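Chemotaxis operon protein (CheX) (PDB 3HZH) probably acts as a CheC-like phosphatase that dephosphorylates a chemotaxis response regulator and thereby helps to end its signal. Local coordinates at residues F79-S82 and K83-E87; K98-V101 and A102-T106. All blocks are in the same frame, centred on the assembly; numbering follows the deposited sequence.

In the fold
Interactions 1 and 2 are both local contacts between residues about a turn apart, one at the C-terminal end of helix 74-85 and the other within helix 97-118, which follows it in the chain; the centres of the two interactions are about 10 Å apart. Each has a buried valine-leucine pair and a polar side chain turned back onto its own backbone, but interaction 1 reaches the exposed F86 and E87, whereas interaction 2 sits in uninterrupted helix. The two meet at N85 and T104, where ND2 and OG1 are 3.0 Å apart in a probable hydrogen bond, and in packing of V80 on L105 and L84 on T104. Parts of both also face the chain of another protein.

Interaction 1: residues F79-S82 and K83-E87; sequences FVAS and KLNFE
The carbonyl of A81 is gripped twice by N85. The side-chain amide gives the shorter and straighter bond, ND2 to A81 O at 2.9 Å with an N-H...O angle of 167°, while the backbone N of N85 reaches the same oxygen less squarely. The two donors arrive from opposite faces of the carbonyl plane, and A81 O lies almost in the amide plane of N85. With CG beside its own backbone N (chi1 -77°), the asparagine folds back along the helix. The amide is fixed from outside as well: ND2 also serves T104 OG1, and OD1 accepts a bond from a basic side chain of the chain of another protein, so this buried group has polar partners at both ends.

Farther along, E87 N bonds to S82 O at 3.2 Å, a six-to-one link. F86 has positive phi, and its N makes a weak 3.4 Å bond to K83 O; together these features define a Schellman motif closing helix 74-85. E87 O also lies 3.2 Å from S82 CA in a C-H...O contact, and S82 OG, bonded to L78 O and Y89 N, ties the chain on both sides of the turn. The ring of F86 lays one face over K83 O.

Regular backbone bonds from K83 N to F79 O and from L84 N to V80 O hold the preceding turn. On its outer side K83 crosses F79: its CG stands over one ring face, 4.2 Å from the centroid, as a CH-pi contact, and the bend at chi2 (-67°) carries CE to 3.4 Å from F79 CZ. On the buried side V80 and L84 lie side by side, CG1 to CD1 at 4.1 Å, and both pack against helix 97-118.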
ATOM      1  N   PHE B  79      -1.898  -2.457 -18.640  1.00 24.83           N
ATOM      2  CA  PHE B  79      -3.138  -1.684 -18.652  1.00 25.38           C
ATOM      3  C   PHE B  79      -3.396  -1.129 -17.252  1.00 24.68           C
ATOM      4  O   PHE B  79      -3.611   0.068 -17.082  1.00 20.99           O
ATOM      5  CB  PHE B  79      -4.314  -2.578 -19.057  1.00 28.79           C
ATOM      6  CG  PHE B  79      -5.638  -1.870 -19.096  1.00 32.37           C
ATOM      7  CD1 PHE B  79      -6.029  -1.153 -20.219  1.00 34.62           C
ATOM      8  CD2 PHE B  79      -6.501  -1.928 -18.006  1.00 35.13           C
ATOM      9  CE1 PHE B  79      -7.262  -0.507 -20.261  1.00 35.23           C
ATOM     10  CE2 PHE B  79      -7.739  -1.281 -18.037  1.00 37.91           C
ATOM     11  CZ  PHE B  79      -8.119  -0.571 -19.168  1.00 37.28           C
ATOM     12  N   VAL B  80      -3.387  -2.015 -16.254  1.00 25.68           N
ATOM     13  CA  VAL B  80      -3.610  -1.612 -14.860  1.00 26.88           C
ATOM     14  C   VAL B  80      -2.571  -0.602 -14.372  1.00 26.19           C
ATOM     15  O   VAL B  80      -2.925   0.416 -13.775  1.00 27.22           O
ATOM     16  CB  VAL B  80      -3.584  -2.829 -13.903  1.00 27.50           C
ATOM     17  CG1 VAL B  80      -3.737  -2.356 -12.459  1.00 25.22           C
ATOM     18  CG2 VAL B  80      -4.704  -3.806 -14.268  1.00 26.76           C
ATOM     19  N   ALA B  81      -1.293  -0.882 -14.605  1.00 25.64           N
ATOM     20  CA  ALA B  81      -0.255   0.052 -14.175  1.00 26.56           C
ATOM     21  C   ALA B  81      -0.459   1.408 -14.865  1.00 26.27           C
ATOM     22  O   ALA B  81      -0.282   2.456 -14.241  1.00 25.41           O
ATOM     23  CB  ALA B  81       1.127  -0.506 -14.495  1.00 25.24           C
ATOM     24  N   SER B  82      -0.846   1.377 -16.142  1.00 24.79           N
ATOM     25  CA  SER B  82      -1.084   2.598 -16.910  1.00 26.12           C
ATOM     26  C   SER B  82      -2.207   3.438 -16.312  1.00 27.54           C
ATOM     27  O   SER B  82      -2.071   4.647 -16.148  1.00 27.66           O
ATOM     28  CB  SER B  82      -1.422   2.265 -18.369  1.00 26.45           C
ATOM     29  OG  SER B  82      -0.296   1.738 -19.054  1.00 25.64           O
ATOM     30  N   LYS B  83      -3.318   2.795 -15.989  1.00 29.34           N
ATOM     31  CA  LYS B  83      -4.450   3.498 -15.405  1.00 30.83           C
ATOM     32  C   LYS B  83      -4.124   4.095 -14.034  1.00 29.42           C
ATOM     33  O   LYS B  83      -4.521   5.223 -13.744  1.00 29.21           O
ATOM     34  CB  LYS B  83      -5.650   2.547 -15.276  1.00 34.21           C
ATOM     35  CG  LYS B  83      -6.207   2.050 -16.600  1.00 40.54           C
ATOM     36  CD  LYS B  83      -6.834   3.190 -17.388  1.00 46.04           C
ATOM     37  CE  LYS B  83      -7.456   2.696 -18.686  1.00 48.25           C
ATOM     38  NZ  LYS B  83      -8.216   3.779 -19.382  1.00 50.88           N
ATOM     39  N   LEU B  84      -3.400   3.345 -13.203  1.00 26.66           N
ATOM     40  CA  LEU B  84      -3.061   3.802 -11.859  1.00 26.03           C
ATOM     41  C   LEU B  84      -2.007   4.913 -11.767  1.00 26.41           C
ATOM     42  O   LEU B  84      -1.976   5.688 -10.804  1.00 26.43           O
ATOM     43  CB  LEU B  84      -2.659   2.635 -10.961  1.00 26.85           C
ATOM     44  CG  LEU B  84      -3.734   1.553 -10.821  1.00 28.94           C
ATOM     45  CD1 LEU B  84      -3.366   0.605  -9.693  1.00 29.24           C
ATOM     46  CD2 LEU B  84      -5.075   2.194 -10.533  1.00 30.11           C
ATOM     47  N   ASN B  85      -1.155   4.999 -12.770  1.00 24.05           N
ATOM     48  CA  ASN B  85      -0.121   6.013 -12.797  1.00 25.36           C
ATOM     49  C   ASN B  85      -0.506   7.152 -13.738  1.00 26.35           C
ATOM     50  O   ASN B  85       0.248   8.123 -13.905  1.00 24.58           O
ATOM     51  CB  ASN B  85       1.186   5.368 -13.248  1.00 21.08           C
ATOM     52  CG  ASN B  85       1.840   4.570 -12.160  1.00 26.96           C
ATOM     53  OD1 ASN B  85       2.534   5.128 -11.303  1.00 21.80           O
ATOM     54  ND2 ASN B  85       1.610   3.260 -12.164  1.00 21.17           N
ATOM     55  N   PHE B  86      -1.667   7.015 -14.371  1.00 26.48           N
ATOM     56  CA  PHE B  86      -2.156   8.003 -15.327  1.00 28.86           C
ATOM     57  C   PHE B  86      -1.112   8.362 -16.386  1.00 30.07           C
ATOM     58  O   PHE B  86      -0.828   9.532 -16.635  1.00 28.55           O
ATOM     59  CB  PHE B  86      -2.633   9.264 -14.605  1.00 29.86           C
ATOM     60  CG  PHE B  86      -3.721   9.006 -13.608  1.00 32.69           C
ATOM     61  CD1 PHE B  86      -3.418   8.609 -12.312  1.00 34.09           C
ATOM     62  CD2 PHE B  86      -5.055   9.114 -13.979  1.00 35.33           C
ATOM     63  CE1 PHE B  86      -4.433   8.325 -11.402  1.00 36.61           C
ATOM     64  CE2 PHE B  86      -6.076   8.822 -13.074  1.00 36.29           C
ATOM     65  CZ  PHE B  86      -5.766   8.427 -11.784  1.00 35.31           C
ATOM     66  N   GLU B  87      -0.532   7.339 -16.996  1.00 30.73           N
ATOM     67  CA  GLU B  87       0.445   7.518 -18.063  1.00 34.34           C
ATOM     68  C   GLU B  87       0.614   6.160 -18.715  1.00 34.81           C
ATOM     69  O   GLU B  87       0.557   5.119 -18.059  1.00 31.93           O
ATOM     70  CB  GLU B  87       1.803   8.060 -17.564  1.00 37.88           C
ATOM     71  CG  GLU B  87       2.787   7.068 -16.952  1.00 43.35           C
ATOM     72  CD  GLU B  87       4.152   7.678 -16.718  1.00 45.24           C
ATOM     73  OE1 GLU B  87       4.249   8.681 -15.977  1.00 47.57           O
ATOM     74  OE2 GLU B  87       5.135   7.160 -17.288  1.00 45.89           O
TER

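Interaction 2: residues K98-V101 and A102-T106; sequences KEMV and AATLT
T104 turns back onto M100 one helical turn earlier. Its CB sits 3.3 Å from M100 O, and from there the branches part: OG1 lies beside the backbone N (chi1 -57°), which brings it to 2.7 Å from M100 O, while CG2 points to L84 of helix 74-85. The hydroxyl donates to that carbonyl from above its plane, 36° out of it, and T104 N bonds to the same oxygen from the opposite face; the same OG1 accepts from N85 ND2 of helix 74-85. M100, a selenomethionine bent at chi2 and chi3, brings CG to 3.8 Å and SE to 4.0 Å from T104 OG1.

A threonine hydroxyl that adds a second bond to the carbonyl four residues earlier is a familiar helix feature, and it recurs two residues on, where T106 OG1 and N both bond to A102 O. Just beyond T106 the helix enters a Glu-x-x-Asn sequence matching the signature of CheC-like phosphatases.

Beside this polar pair, L105 N bonds to V101 O at 3.0 Å, and L105 CD1 packs against V101 CG1 at 4.1 Å with the two side chains pointing the same way. L105 continues inward to V54 and V56 of the sheet.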
ATOM      1  N   LYS B  98       8.989  -1.661 -16.169  1.00 36.20           N
ATOM      2  CA  LYS B  98       8.886  -2.932 -15.469  1.00 37.94           C
ATOM      3  C   LYS B  98       8.961  -2.681 -13.965  1.00 38.00           C
ATOM      4  O   LYS B  98       8.283  -3.345 -13.180  1.00 38.32           O
ATOM      5  CB  LYS B  98      10.042  -3.835 -15.872  1.00 39.49           C
ATOM      6  CG  LYS B  98      10.035  -5.197 -15.221  1.00 43.58           C
ATOM      7  CD  LYS B  98      11.457  -5.676 -15.027  1.00 46.13           C
ATOM      8  CE  LYS B  98      11.529  -7.177 -14.991  1.00 46.62           C
ATOM      9  NZ  LYS B  98      11.159  -7.728 -16.329  1.00 47.43           N
ATOM     10  N   GLU B  99       9.796  -1.718 -13.580  1.00 36.93           N
ATOM     11  CA  GLU B  99       9.992  -1.358 -12.184  1.00 36.19           C
ATOM     12  C   GLU B  99       8.692  -0.791 -11.621  1.00 33.80           C
ATOM     13  O   GLU B  99       8.220  -1.221 -10.568  1.00 31.10           O
ATOM     14  CB  GLU B  99      11.096  -0.302 -12.072  1.00 44.70           C
ATOM     15  CG  GLU B  99      12.001  -0.404 -10.845  1.00 53.31           C
ATOM     16  CD  GLU B  99      11.977   0.842  -9.967  1.00 58.88           C
ATOM     17  OE1 GLU B  99      11.801   1.957 -10.503  1.00 61.32           O
ATOM     18  OE2 GLU B  99      12.169   0.707  -8.737  1.00 60.39           O
HETATM   19  N   MSE B 100       8.108   0.171 -12.325  1.00 30.16           N
HETATM   20  CA  MSE B 100       6.878   0.775 -11.844  1.00 29.75           C
HETATM   21  C   MSE B 100       5.706  -0.197 -11.940  1.00 28.18           C
HETATM   22  O   MSE B 100       4.831  -0.173 -11.084  1.00 25.39           O
HETATM   23  CB  MSE B 100       6.567   2.073 -12.600  1.00 30.78           C
HETATM   24  CG  MSE B 100       5.425   2.889 -11.984  1.00 32.08           C
HETATM   25 SE   MSE B 100       5.759   3.442 -10.267  1.00 32.88          SE
HETATM   26  CE  MSE B 100       7.269   4.402 -10.523  1.00 33.24           C
ATOM     27  N   VAL B 101       5.688  -1.050 -12.969  1.00 27.29           N
ATOM     28  CA  VAL B 101       4.609  -2.034 -13.116  1.00 27.48           C
ATOM     29  C   VAL B 101       4.572  -2.931 -11.879  1.00 27.46           C
ATOM     30  O   VAL B 101       3.523  -3.100 -11.247  1.00 25.52           O
ATOM     31  CB  VAL B 101       4.800  -2.923 -14.378  1.00 27.17           C
ATOM     32  CG1 VAL B 101       3.873  -4.132 -14.318  1.00 29.69           C
ATOM     33  CG2 VAL B 101       4.479  -2.122 -15.631  1.00 28.87           C
ATOM     34  N   ALA B 102       5.730  -3.494 -11.538  1.00 25.06           N
ATOM     35  CA  ALA B 102       5.860  -4.365 -10.377  1.00 24.23           C
ATOM     36  C   ALA B 102       5.441  -3.652  -9.096  1.00 23.92           C
ATOM     37  O   ALA B 102       4.613  -4.156  -8.338  1.00 25.23           O
ATOM     38  CB  ALA B 102       7.303  -4.852 -10.241  1.00 23.74           C
ATOM     39  N   ALA B 103       6.010  -2.474  -8.867  1.00 21.81           N
ATOM     40  CA  ALA B 103       5.715  -1.691  -7.664  1.00 22.88           C
ATOM     41  C   ALA B 103       4.250  -1.300  -7.529  1.00 21.44           C
ATOM     42  O   ALA B 103       3.726  -1.203  -6.414  1.00 20.24           O
ATOM     43  CB  ALA B 103       6.582  -0.442  -7.635  1.00 22.63           C
ATOM     44  N   THR B 104       3.596  -1.058  -8.662  1.00 20.24           N
ATOM     45  CA  THR B 104       2.194  -0.678  -8.655  1.00 19.89           C
ATOM     46  C   THR B 104       1.296  -1.871  -8.352  1.00 20.58           C
ATOM     47  O   THR B 104       0.419  -1.792  -7.495  1.00 21.22           O
ATOM     48  CB  THR B 104       1.758  -0.063 -10.012  1.00 21.04           C
ATOM     49  OG1 THR B 104       2.584   1.070 -10.326  1.00 20.41           O
ATOM     50  CG2 THR B 104       0.301   0.399  -9.936  1.00 20.81           C
ATOM     51  N   LEU B 105       1.498  -2.979  -9.054  1.00 22.22           N
ATOM     52  CA  LEU B 105       0.667  -4.160  -8.818  1.00 23.05           C
ATOM     53  C   LEU B 105       0.858  -4.757  -7.422  1.00 24.82           C
ATOM     54  O   LEU B 105      -0.116  -5.203  -6.798  1.00 23.39           O
ATOM     55  CB  LEU B 105       0.934  -5.223  -9.887  1.00 24.73           C
ATOM     56  CG  LEU B 105       0.696  -4.772 -11.331  1.00 28.82           C
ATOM     57  CD1 LEU B 105       0.860  -5.964 -12.268  1.00 30.64           C
ATOM     58  CD2 LEU B 105      -0.696  -4.175 -11.460  1.00 28.61           C
ATOM     59  N   THR B 106       2.093  -4.773  -6.920  1.00 23.65           N
ATOM     60  CA  THR B 106       2.319  -5.309  -5.577  1.00 24.04           C
ATOM     61  C   THR B 106       1.628  -4.416  -4.551  1.00 24.00           C
ATOM     62  O   THR B 106       1.141  -4.904  -3.536  1.00 24.29           O
ATOM     63  CB  THR B 106       3.832  -5.425  -5.212  1.00 25.63           C
ATOM     64  OG1 THR B 106       4.473  -4.146  -5.344  1.00 25.02           O
ATOM     65  CG2 THR B 106       4.523  -6.451  -6.104  1.00 27.11           C
TER